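Local coordinates for protein nitrite oxidoreductase subunit A (Kuenenia stuttgartiensis, PDB 7B04) that belongs to the molybdopterin oxidoreductase family and, as a NarG-like subunit, carries a molybdenum atom, an iron/sulfur cluster and two MD1 molecules, at residues B[215-219]-B[250-254]; B[219-224]-B[262-266]; B[244-248]-B[585-590]; B[592-596]-B[756-760]. All blocks are in the same frame, centred on the assembly; numbering follows the deposited sequence.

Contact 1 of 4, residues B[215-219]-B[250-254]; sequences QGAGT and DAHNR
The C-terminal end of helix 238-254, the helix of a beta-alpha-beta unit, sets Asp250 and Arg254 against Gly216, Ala217 and Thr219 of the loop that leads into the unit's first strand. The helix thus packs its last turn against the chain just ahead of strand 222-226. The carboxylate of Asp250 is carried out over the loop because its CG stands anti to the backbone N (chi1 -173°). There OD1 lies 3.6 Å from Ala217 CB. The side chains of Asp250 and Thr219 cross at about a right angle, and Thr219 CG2 comes to 3.8 Å from Asp250 CB. The hydroxyl of Thr219 is hydrogen-bonded to the carbonyl of Leu262.

Arg254 bends at chi3 (61°), which turns its guanidinium back along the helix toward the carboxylate one turn earlier. NH2 pairs with Asp250 OD2 in a salt bridge within the helix, whose modelled length is too short to be trusted in detail, and the carboxylate lies at the guanidinium edge, in its plane. One guanidinium face carries the backbone of Gly216 and Ala217, with Ala217 N offset toward the rim. NE sits 2.9 Å from Gly216 O, but at an angle too poor for a hydrogen bond. Asp250 OD2 is also a weak acceptor for Leu262 N, while OD1 is met by a water that spans the gap. That water donates to Asp250 OD1 at 3.1 Å and accepts weak bonds from Gly218 N at 3.1 Å and from Asn253 ND2 at 3.1 Å.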
loop_
_atom_site.group_PDB
_atom_site.type_symbol
_atom_site.label_atom_id
_atom_site.label_comp_id
_atom_site.label_asym_id
_atom_site.label_seq_id
_atom_site.Cartn_x
_atom_site.Cartn_y
_atom_site.Cartn_z
ATOM N N GLN B 215 21.790 -35.084 17.759
ATOM C CA GLN B 215 22.556 -36.280 17.415
ATOM C C GLN B 215 24.047 -36.052 17.586
ATOM O O GLN B 215 24.871 -36.578 16.835
ATOM C CB GLN B 215 22.271 -36.736 15.986
ATOM C CG GLN B 215 21.323 -37.902 15.888
ATOM C CD GLN B 215 20.910 -38.204 14.470
ATOM O OE1 GLN B 215 20.281 -37.385 13.799
ATOM N NE2 GLN B 215 21.275 -39.389 13.994
ATOM N N GLY B 216 24.411 -35.270 18.580
ATOM C CA GLY B 216 25.806 -35.018 18.776
ATOM C C GLY B 216 26.376 -33.929 17.899
ATOM O O GLY B 216 27.561 -33.608 18.045
ATOM N N ALA B 217 25.647 -33.475 16.875
ATOM C CA ALA B 217 26.133 -32.382 16.037
ATOM C C ALA B 217 25.969 -31.053 16.750
ATOM O O ALA B 217 24.854 -30.695 17.147
ATOM C CB ALA B 217 25.397 -32.312 14.705
ATOM N N GLY B 218 27.053 -30.282 16.818
ATOM C CA GLY B 218 26.954 -28.946 17.371
ATOM C C GLY B 218 26.348 -28.004 16.360
ATOM O O GLY B 218 25.642 -27.057 16.709
ATOM N N THR B 219 26.625 -28.257 15.090
ATOM C CA THR B 219 26.109 -27.443 14.003
ATOM C C THR B 219 24.593 -27.452 13.921
ATOM O O THR B 219 24.017 -26.567 13.275
ATOM C CB THR B 219 26.697 -27.929 12.692
ATOM O OG1 THR B 219 26.448 -29.338 12.557
ATOM C CG2 THR B 219 28.201 -27.711 12.683
ATOM N N ASP B 250 31.235 -29.489 10.964
ATOM C CA ASP B 250 30.952 -30.578 11.892
ATOM C C ASP B 250 32.012 -31.667 11.790
ATOM O O ASP B 250 32.413 -32.249 12.804
ATOM C CB ASP B 250 29.561 -31.147 11.618
ATOM C CG ASP B 250 29.136 -32.166 12.652
ATOM O OD1 ASP B 250 28.817 -31.761 13.791
ATOM O OD2 ASP B 250 29.115 -33.372 12.328
ATOM N N ALA B 251 32.469 -31.960 10.571
ATOM C CA ALA B 251 33.553 -32.921 10.395
ATOM C C ALA B 251 34.825 -32.451 11.091
ATOM O O ALA B 251 35.557 -33.259 11.673
ATOM C CB ALA B 251 33.810 -33.158 8.907
ATOM N N HIS B 252 35.110 -31.148 11.034
ATOM C CA HIS B 252 36.281 -30.620 11.728
ATOM C C HIS B 252 36.075 -30.621 13.238
ATOM O O HIS B 252 37.014 -30.881 14.000
ATOM C CB HIS B 252 36.596 -29.210 11.232
ATOM C CG HIS B 252 37.232 -29.171 9.877
ATOM N ND1 HIS B 252 38.568 -29.444 9.673
ATOM C CD2 HIS B 252 36.716 -28.890 8.657
ATOM C CE1 HIS B 252 38.847 -29.334 8.387
ATOM N NE2 HIS B 252 37.740 -28.998 7.748
ATOM N N ASN B 253 34.852 -30.332 13.686
ATOM C CA ASN B 253 34.576 -30.265 15.118
ATOM C C ASN B 253 34.653 -31.643 15.763
ATOM O O ASN B 253 35.345 -31.829 16.772
ATOM C CB ASN B 253 33.203 -29.634 15.358
ATOM C CG ASN B 253 33.177 -28.152 15.035
ATOM O OD1 ASN B 253 34.128 -27.425 15.324
ATOM N ND2 ASN B 253 32.082 -27.696 14.437
ATOM N N ARG B 254 33.948 -32.622 15.201
ATOM C CA ARG B 254 33.798 -33.927 15.831
ATOM C C ARG B 254 34.712 -34.995 15.244
ATOM O O ARG B 254 34.824 -36.077 15.830
ATOM C CB ARG B 254 32.337 -34.383 15.730
ATOM C CG ARG B 254 31.398 -33.544 16.582
ATOM C CD ARG B 254 29.945 -33.647 16.139
ATOM N NE ARG B 254 29.408 -35.001 16.228
ATOM C CZ ARG B 254 28.874 -35.663 15.206
ATOM N NH1 ARG B 254 28.404 -36.892 15.382
ATOM N NH2 ARG B 254 28.800 -35.096 14.010
HETATM O O HOH W 1 29.740 -29.382 15.524
#

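Contact 2 of 4, residues B[219-224]-B[262-266]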
loop_
_atom_site.group_PDB
_atom_site.type_symbol
_atom_site.label_atom_id
_atom_site.label_comp_id
_atom_site.label_asym_id
_atom_site.label_seq_id
_atom_site.Cartn_x
_atom_site.Cartn_y
_atom_site.Cartn_z
ATOM N N THR B 219 26.625 -28.257 15.090
ATOM C CA THR B 219 26.109 -27.443 14.003
ATOM C C THR B 219 24.593 -27.452 13.921
ATOM O O THR B 219 24.017 -26.567 13.275
ATOM C CB THR B 219 26.697 -27.929 12.692
ATOM O OG1 THR B 219 26.448 -29.338 12.557
ATOM C CG2 THR B 219 28.201 -27.711 12.683
ATOM N N ARG B 220 23.927 -28.405 14.571
ATOM C CA ARG B 220 22.467 -28.382 14.548
ATOM C C ARG B 220 21.892 -27.291 15.441
ATOM O O ARG B 220 20.672 -27.079 15.436
ATOM C CB ARG B 220 21.898 -29.750 14.914
ATOM C CG ARG B 220 21.917 -30.678 13.701
ATOM C CD ARG B 220 20.734 -31.624 13.617
ATOM N NE ARG B 220 20.843 -32.471 12.430
ATOM C CZ ARG B 220 20.447 -33.740 12.360
ATOM N NH1 ARG B 220 20.598 -34.413 11.228
ATOM N NH2 ARG B 220 19.907 -34.342 13.413
ATOM N N THR B 221 22.740 -26.622 16.217
ATOM C CA THR B 221 22.368 -25.414 16.932
ATOM C C THR B 221 22.471 -24.174 16.054
ATOM O O THR B 221 22.035 -23.098 16.475
ATOM C CB THR B 221 23.243 -25.235 18.178
ATOM O OG1 THR B 221 24.624 -25.330 17.816
ATOM C CG2 THR B 221 22.933 -26.317 19.203
ATOM N N PHE B 222 23.046 -24.297 14.857
ATOM C CA PHE B 222 23.068 -23.205 13.894
ATOM C C PHE B 222 21.770 -23.218 13.104
ATOM O O PHE B 222 21.392 -24.244 12.528
ATOM C CB PHE B 222 24.251 -23.315 12.930
ATOM C CG PHE B 222 24.352 -22.167 11.949
ATOM C CD1 PHE B 222 25.179 -21.088 12.212
ATOM C CD2 PHE B 222 23.620 -22.164 10.769
ATOM C CE1 PHE B 222 25.281 -20.035 11.319
ATOM C CE2 PHE B 222 23.719 -21.113 9.874
ATOM C CZ PHE B 222 24.550 -20.049 10.150
ATOM N N LYS B 223 21.098 -22.078 13.069
ATOM C CA LYS B 223 19.838 -21.950 12.355
ATOM C C LYS B 223 20.037 -20.948 11.227
ATOM O O LYS B 223 20.227 -19.751 11.471
ATOM C CB LYS B 223 18.730 -21.520 13.310
ATOM C CG LYS B 223 18.090 -22.679 14.067
ATOM C CD LYS B 223 18.994 -23.371 15.057
ATOM C CE LYS B 223 18.309 -24.611 15.606
ATOM N NZ LYS B 223 17.009 -24.295 16.278
ATOM N N GLY B 224 19.992 -21.443 9.999
ATOM C CA GLY B 224 20.174 -20.601 8.839
ATOM C C GLY B 224 18.906 -20.491 8.025
ATOM O O GLY B 224 18.403 -21.478 7.481
ATOM N N LEU B 262 26.771 -33.748 9.889
ATOM C CA LEU B 262 25.495 -33.011 9.738
ATOM C C LEU B 262 25.741 -31.510 9.849
ATOM O O LEU B 262 26.499 -31.105 10.693
ATOM C CB LEU B 262 24.513 -33.457 10.810
ATOM C CG LEU B 262 24.774 -34.832 11.381
ATOM C CD1 LEU B 262 25.129 -34.710 12.840
ATOM C CD2 LEU B 262 23.545 -35.685 11.217
ATOM N N GLY B 263 25.027 -30.733 9.058
ATOM C CA GLY B 263 25.213 -29.302 8.990
ATOM C C GLY B 263 24.092 -28.525 9.643
ATOM O O GLY B 263 23.388 -29.014 10.537
ATOM N N GLY B 264 23.907 -27.302 9.163
ATOM C CA GLY B 264 22.960 -26.396 9.762
ATOM C C GLY B 264 21.543 -26.838 9.501
ATOM O O GLY B 264 21.266 -27.747 8.724
ATOM N N ARG B 265 20.623 -26.230 10.229
ATOM C CA ARG B 265 19.210 -26.528 10.084
ATOM C C ARG B 265 18.498 -25.420 9.321
ATOM O O ARG B 265 18.600 -24.237 9.675
ATOM C CB ARG B 265 18.577 -26.745 11.444
ATOM C CG ARG B 265 18.794 -28.163 11.905
ATOM C CD ARG B 265 17.955 -28.482 13.084
ATOM N NE ARG B 265 16.679 -29.051 12.665
ATOM C CZ ARG B 265 15.877 -29.741 13.467
ATOM N NH1 ARG B 265 14.728 -30.224 13.009
ATOM N NH2 ARG B 265 16.218 -29.933 14.736
ATOM N N ASN B 266 17.809 -25.809 8.253
ATOM C CA ASN B 266 17.114 -24.864 7.396
ATOM C C ASN B 266 15.827 -24.410 8.074
ATOM O O ASN B 266 14.981 -25.231 8.452
ATOM C CB ASN B 266 16.805 -25.515 6.054
ATOM C CG ASN B 266 18.042 -25.984 5.323
ATOM O OD1 ASN B 266 19.148 -25.512 5.581
ATOM N ND2 ASN B 266 17.864 -26.945 4.418
#
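The hydroxyl of Thr219 donates to the carbonyl of Leu262, with OG1 2.6 Å from O and tilted 32° from the carbonyl plane. OG1 reaches this carbonyl from the position between its own backbone N and carbonyl carbon (chi1 54°); the bond ties the 3-10 turn 219-221 to the loop before strand 265-266. Next along, the Arg220 guanidinium lies with one face over Leu262 CG, and CZ comes to 3.8 Å from Leu262 CD2. Its NH2 is held beyond the contact by the carbonyl of Arg213 and by Gln215 OE1.

The two chains then run as parallel strands, Lys223 bridging with Arg265 and Gly224 with Asn266. Arg265 N donates to Phe222 O at 3.1 Å, and Gly224 N to Arg265 O at 3.1 Å. This is the pairing that closes the beta-alpha-beta unit whose helix is 238-254; strand 265-266 is an outermost strand of the sheet within this chain. On the face with Lys223 and Arg265, the aliphatic CD of Arg265 passes 3.9 Å from Arg220 O.

Arg220 NE and Arg265 NE are only 5.4 Å apart in a buried setting. Arg265 is bonded to the carbonyls of Leu610, Asp611 and Met642, while Lys223 NZ bonds to Ser644 O and has a salt bridge to Glu612; these partners probably offset the gathering of positive charge around the strand pair.

Contact 3 of 4, residues B[244-248]-B[585-590]; sequences NCLAI and VAEDVF
Asn244 meets Val589 where helix 238-254, the helix of a beta-alpha-beta unit, packs against the loop that follows helix 582-585. With its CG anti to the backbone N (chi1 -168°), Asn244 extends its amide along Val589, the two side chains passing in opposite directions, and the methyl CG2 of Val589 rests against the amide carbon. The ends of that amide are turned to the loop: OD1 accepts from Arg608 N, and ND2 lies 3.0 Å from Glu587 O.

Cys245 turns its side chain from the loop and offers its backbone instead, N being 3.7 Å from Val589 CG2. Its sulfur packs on Asn757 and Trp758 on another side of the helix. Farther on, Ala247 points to the loop and sets CB at the edge of the Phe590 ring, 4.0 Å from CE2.

Ile248 finishes the segment by touching both Val589 and Phe590. Its CD1 is 3.5 Å from Val589 CG1, the two side chains crossing at a slant, while CG1 makes an off-centre CH-pi contact with Phe590, 4.2 Å from the ring centroid and 30° off the normal. Val589 thus divides its methyls, CG2 to Asn244 and CG1 to Ile248. The loop is bent by an Asx turn at Asp588, whose carboxylate also forms a salt bridge with Arg608: Phe590 N donates to Asp588 OD1 at 3.2 Å, reaching that oxygen from above the carboxylate plane.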
loop_
_atom_site.group_PDB
_atom_site.type_symbol
_atom_site.label_atom_id
_atom_site.label_comp_id
_atom_site.label_asym_id
_atom_site.label_seq_id
_atom_site.Cartn_x
_atom_site.Cartn_y
_atom_site.Cartn_z
ATOM N N ASN B 244 23.872 -26.410 4.531
ATOM C CA ASN B 244 24.325 -27.750 4.110
ATOM C C ASN B 244 25.839 -27.852 4.250
ATOM O O ASN B 244 26.307 -28.852 4.723
ATOM C CB ASN B 244 23.872 -28.024 2.685
ATOM C CG ASN B 244 24.068 -29.465 2.327
ATOM O OD1 ASN B 244 24.399 -30.261 3.176
ATOM N ND2 ASN B 244 23.905 -29.794 1.071
ATOM N N CYS B 245 26.549 -26.801 3.875
ATOM C CA CYS B 245 28.022 -26.730 3.871
ATOM C C CYS B 245 28.572 -26.891 5.275
ATOM O O CYS B 245 29.689 -27.249 5.415
ATOM C CB CYS B 245 28.443 -25.353 3.402
ATOM S SG CYS B 245 28.646 -25.226 1.618
ATOM N N LEU B 246 27.825 -26.487 6.269
ATOM C CA LEU B 246 28.308 -26.578 7.642
ATOM C C LEU B 246 28.585 -28.007 8.080
ATOM O O LEU B 246 29.153 -28.204 9.160
ATOM C CB LEU B 246 27.307 -25.930 8.594
ATOM C CG LEU B 246 27.210 -24.412 8.463
ATOM C CD1 LEU B 246 26.112 -23.895 9.354
ATOM C CD2 LEU B 246 28.535 -23.753 8.808
ATOM N N ALA B 247 28.189 -29.003 7.284
ATOM C CA ALA B 247 28.585 -30.376 7.571
ATOM C C ALA B 247 30.101 -30.517 7.613
ATOM O O ALA B 247 30.626 -31.327 8.385
ATOM C CB ALA B 247 27.985 -31.327 6.535
ATOM N N ILE B 248 30.818 -29.746 6.788
ATOM C CA ILE B 248 32.279 -29.768 6.831
ATOM C C ILE B 248 32.778 -29.304 8.192
ATOM O O ILE B 248 33.687 -29.904 8.778
ATOM C CB ILE B 248 32.871 -28.905 5.703
ATOM C CG1 ILE B 248 32.387 -29.376 4.334
ATOM C CG2 ILE B 248 34.390 -28.946 5.753
ATOM C CD1 ILE B 248 32.804 -28.448 3.209
ATOM N N VAL B 585 20.122 -26.568 -3.256
ATOM C CA VAL B 585 20.181 -26.596 -1.797
ATOM C C VAL B 585 20.622 -27.939 -1.221
ATOM O O VAL B 585 21.095 -27.977 -0.074
ATOM C CB VAL B 585 18.823 -26.194 -1.186
ATOM C CG1 VAL B 585 18.440 -24.790 -1.620
ATOM C CG2 VAL B 585 17.748 -27.199 -1.568
ATOM N N ALA B 586 20.489 -29.033 -1.969
ATOM C CA ALA B 586 20.800 -30.360 -1.456
ATOM C C ALA B 586 21.877 -31.047 -2.286
ATOM O O ALA B 586 21.913 -32.275 -2.378
ATOM C CB ALA B 586 19.541 -31.225 -1.393
ATOM N N GLU B 587 22.764 -30.263 -2.892
ATOM C CA GLU B 587 23.915 -30.835 -3.573
ATOM C C GLU B 587 24.881 -31.408 -2.543
ATOM O O GLU B 587 25.028 -30.868 -1.443
ATOM C CB GLU B 587 24.612 -29.771 -4.421
ATOM C CG GLU B 587 25.296 -30.303 -5.669
ATOM C CD GLU B 587 26.442 -29.417 -6.120
ATOM O OE1 GLU B 587 27.300 -29.079 -5.278
ATOM O OE2 GLU B 587 26.483 -29.053 -7.314
ATOM N N ASP B 588 25.527 -32.518 -2.894
ATOM C CA ASP B 588 26.454 -33.153 -1.966
ATOM C C ASP B 588 27.616 -32.212 -1.673
ATOM O O ASP B 588 28.388 -31.863 -2.571
ATOM C CB ASP B 588 26.955 -34.481 -2.532
ATOM C CG ASP B 588 27.628 -35.346 -1.479
ATOM O OD1 ASP B 588 27.896 -34.839 -0.370
ATOM O OD2 ASP B 588 27.885 -36.536 -1.749
ATOM N N VAL B 589 27.728 -31.798 -0.408
ATOM C CA VAL B 589 28.766 -30.850 -0.017
ATOM C C VAL B 589 30.147 -31.444 -0.242
ATOM O O VAL B 589 31.067 -30.759 -0.706
ATOM C CB VAL B 589 28.562 -30.426 1.448
ATOM C CG1 VAL B 589 29.729 -29.597 1.926
ATOM C CG2 VAL B 589 27.277 -29.653 1.581
ATOM N N PHE B 590 30.308 -32.727 0.056
ATOM C CA PHE B 590 31.591 -33.395 -0.074
ATOM C C PHE B 590 31.798 -33.922 -1.485
ATOM O O PHE B 590 32.899 -34.382 -1.810
ATOM C CB PHE B 590 31.697 -34.517 0.962
ATOM C CG PHE B 590 31.857 -34.023 2.373
ATOM C CD1 PHE B 590 33.093 -34.045 2.998
ATOM C CD2 PHE B 590 30.773 -33.511 3.065
ATOM C CE1 PHE B 590 33.232 -33.594 4.300
ATOM C CE2 PHE B 590 30.907 -33.057 4.367
ATOM C CZ PHE B 590 32.140 -33.098 4.983
#

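Contact 4 of 4, residues B[592-596]-B[756-760]; sequences PNLDP and DNWKF
Phe760 and Leu594 reach each other's segments through their torsions: Phe760 CG stands anti to its carbonyl carbon (chi1 -57°), and Leu594 brings its branched end round toward Asp756 by chi1 -88° and chi2 92° together. The side chains of Pro596 and Phe760 cross at about a right angle, with Pro596 CG at the ring edge, near its plane and 3.5 Å from Phe760 CE1. Asn593 O also lies near the ring plane, 3.8 Å from Phe760 CE2. Leu594 O is 3.6 Å from Phe760 CZ.

Leu594 spreads its two methyls over the helical segment. CD1 lies 3.9 Å from Asp756 CB, and CD2 lies 4.1 Å from Lys759 CG, where the lysine chain crosses it and then bends at chi2 and chi3. Pro592 adds its CG to the same Asp756 CB at 4.1 Å. Asp756 and Lys759 contribute here mainly through their aliphatic carbons.

An Asx turn bends the loop round Phe760: Asp595 N donates to Asn593 OD1 at 3.3 Å, from well above the amide plane. Arg772 NH2 of helix 767-774 donates to the carbonyls of Asn593 and Asp595, on the same loop. The whole is loop-on-helix packing, in which a proline-flanked Asx turn lies over the junction of two short helices, 753-757 and 759-762, with Trp758 at the N-cap position of the second.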
loop_
_atom_site.group_PDB
_atom_site.type_symbol
_atom_site.label_atom_id
_atom_site.label_comp_id
_atom_site.label_asym_id
_atom_site.label_seq_id
_atom_site.Cartn_x
_atom_site.Cartn_y
_atom_site.Cartn_z
ATOM N N PRO B 592 30.724 -31.987 -4.652
ATOM C CA PRO B 592 30.151 -30.949 -5.518
ATOM C C PRO B 592 30.682 -31.053 -6.940
ATOM O O PRO B 592 31.815 -31.477 -7.189
ATOM C CB PRO B 592 30.631 -29.652 -4.856
ATOM C CG PRO B 592 31.996 -30.014 -4.405
ATOM C CD PRO B 592 31.934 -31.477 -3.963
ATOM N N ASN B 593 29.833 -30.679 -7.899
ATOM C CA ASN B 593 30.243 -30.692 -9.299
ATOM C C ASN B 593 30.828 -29.334 -9.674
ATOM O O ASN B 593 30.162 -28.293 -9.542
ATOM C CB ASN B 593 29.081 -31.045 -10.219
ATOM C CG ASN B 593 29.535 -31.415 -11.600
ATOM O OD1 ASN B 593 30.737 -31.480 -11.866
ATOM N ND2 ASN B 593 28.592 -31.699 -12.479
ATOM N N LEU B 594 32.066 -29.351 -10.168
ATOM C CA LEU B 594 32.791 -28.136 -10.513
ATOM C C LEU B 594 32.926 -27.974 -12.028
ATOM O O LEU B 594 33.802 -27.248 -12.505
ATOM C CB LEU B 594 34.169 -28.155 -9.846
ATOM C CG LEU B 594 34.164 -27.557 -8.430
ATOM C CD1 LEU B 594 33.936 -28.650 -7.401
ATOM C CD2 LEU B 594 35.449 -26.791 -8.147
ATOM N N ASP B 595 32.067 -28.650 -12.796
ATOM C CA ASP B 595 32.022 -28.502 -14.239
ATOM C C ASP B 595 30.991 -27.442 -14.577
ATOM O O ASP B 595 29.813 -27.613 -14.217
ATOM C CB ASP B 595 31.645 -29.822 -14.892
ATOM C CG ASP B 595 31.792 -29.794 -16.399
ATOM O OD1 ASP B 595 32.795 -29.250 -16.897
ATOM O OD2 ASP B 595 30.898 -30.326 -17.087
ATOM N N PRO B 596 31.371 -26.339 -15.235
ATOM C CA PRO B 596 30.371 -25.314 -15.576
ATOM C C PRO B 596 29.258 -25.826 -16.472
ATOM O O PRO B 596 28.122 -25.337 -16.390
ATOM C CB PRO B 596 31.200 -24.226 -16.274
ATOM C CG PRO B 596 32.605 -24.471 -15.817
ATOM C CD PRO B 596 32.727 -25.951 -15.655
ATOM N N ASP B 756 34.735 -24.674 -3.071
ATOM C CA ASP B 756 34.215 -25.484 -4.170
ATOM C C ASP B 756 32.693 -25.435 -4.219
ATOM O O ASP B 756 32.102 -25.404 -5.305
ATOM C CB ASP B 756 34.710 -26.924 -4.045
ATOM C CG ASP B 756 36.221 -27.025 -4.120
ATOM O OD1 ASP B 756 36.856 -26.061 -4.596
ATOM O OD2 ASP B 756 36.772 -28.070 -3.710
ATOM N N ASN B 757 32.041 -25.434 -3.054
ATOM C CA ASN B 757 30.586 -25.366 -3.015
ATOM C C ASN B 757 30.068 -24.010 -3.477
ATOM O O ASN B 757 28.886 -23.894 -3.816
ATOM C CB ASN B 757 30.080 -25.680 -1.605
ATOM C CG ASN B 757 29.833 -27.162 -1.393
ATOM O OD1 ASN B 757 28.763 -27.680 -1.720
ATOM N ND2 ASN B 757 30.827 -27.856 -0.852
ATOM N N TRP B 758 30.913 -22.978 -3.456
ATOM C CA TRP B 758 30.560 -21.639 -3.914
ATOM C C TRP B 758 31.465 -21.181 -5.056
ATOM O O TRP B 758 31.682 -19.983 -5.238
ATOM C CB TRP B 758 30.615 -20.646 -2.754
ATOM C CG TRP B 758 29.688 -21.013 -1.648
ATOM C CD1 TRP B 758 29.987 -21.749 -0.542
ATOM C CD2 TRP B 758 28.301 -20.676 -1.545
ATOM N NE1 TRP B 758 28.873 -21.887 0.251
ATOM C CE2 TRP B 758 27.824 -21.238 -0.344
ATOM C CE3 TRP B 758 27.416 -19.951 -2.349
ATOM C CZ2 TRP B 758 26.502 -21.097 0.071
ATOM C CZ3 TRP B 758 26.104 -19.814 -1.935
ATOM C CH2 TRP B 758 25.660 -20.383 -0.736
ATOM N N LYS B 759 31.996 -22.130 -5.831
ATOM C CA LYS B 759 32.991 -21.807 -6.852
ATOM C C LYS B 759 32.443 -20.828 -7.885
ATOM O O LYS B 759 33.033 -19.769 -8.132
ATOM C CB LYS B 759 33.471 -23.089 -7.535
ATOM C CG LYS B 759 34.471 -22.855 -8.658
ATOM C CD LYS B 759 35.672 -22.064 -8.166
ATOM C CE LYS B 759 36.482 -22.864 -7.160
ATOM N NZ LYS B 759 37.651 -22.097 -6.654
ATOM N N PHE B 760 31.309 -21.164 -8.497
ATOM C CA PHE B 760 30.763 -20.312 -9.546
ATOM C C PHE B 760 30.179 -19.018 -8.993
ATOM O O PHE B 760 30.097 -18.028 -9.727
ATOM C CB PHE B 760 29.722 -21.091 -10.347
ATOM C CG PHE B 760 30.256 -22.355 -10.953
ATOM C CD1 PHE B 760 31.048 -22.310 -12.088
ATOM C CD2 PHE B 760 29.983 -23.585 -10.381
ATOM C CE1 PHE B 760 31.549 -23.469 -12.645
ATOM C CE2 PHE B 760 30.483 -24.748 -10.934
ATOM C CZ PHE B 760 31.267 -24.690 -12.068
#

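Overall arrangement
Contacts 1 and 3, both largely buried, use helix 238-254, which also connects the two strands paired in the buried contact 2. Contacts 1 and 2 share Thr219 and belong to one beta-alpha-beta unit: the first packs the helix end on the loop before the first strand, through packing and a bridging water, beside an ion pair within the helix, and the second joins the two strands by backbone bonds. Contact 3 receives a distant loop, mostly through apolar side chains. Contact 4, the most exposed of the four, continues that loop onto helices 753-757 and 759-762 with carbon packing. It touches contact 3, where Asn757 ND2 probably bonds Val589 O, but neither contact 1 nor contact 2.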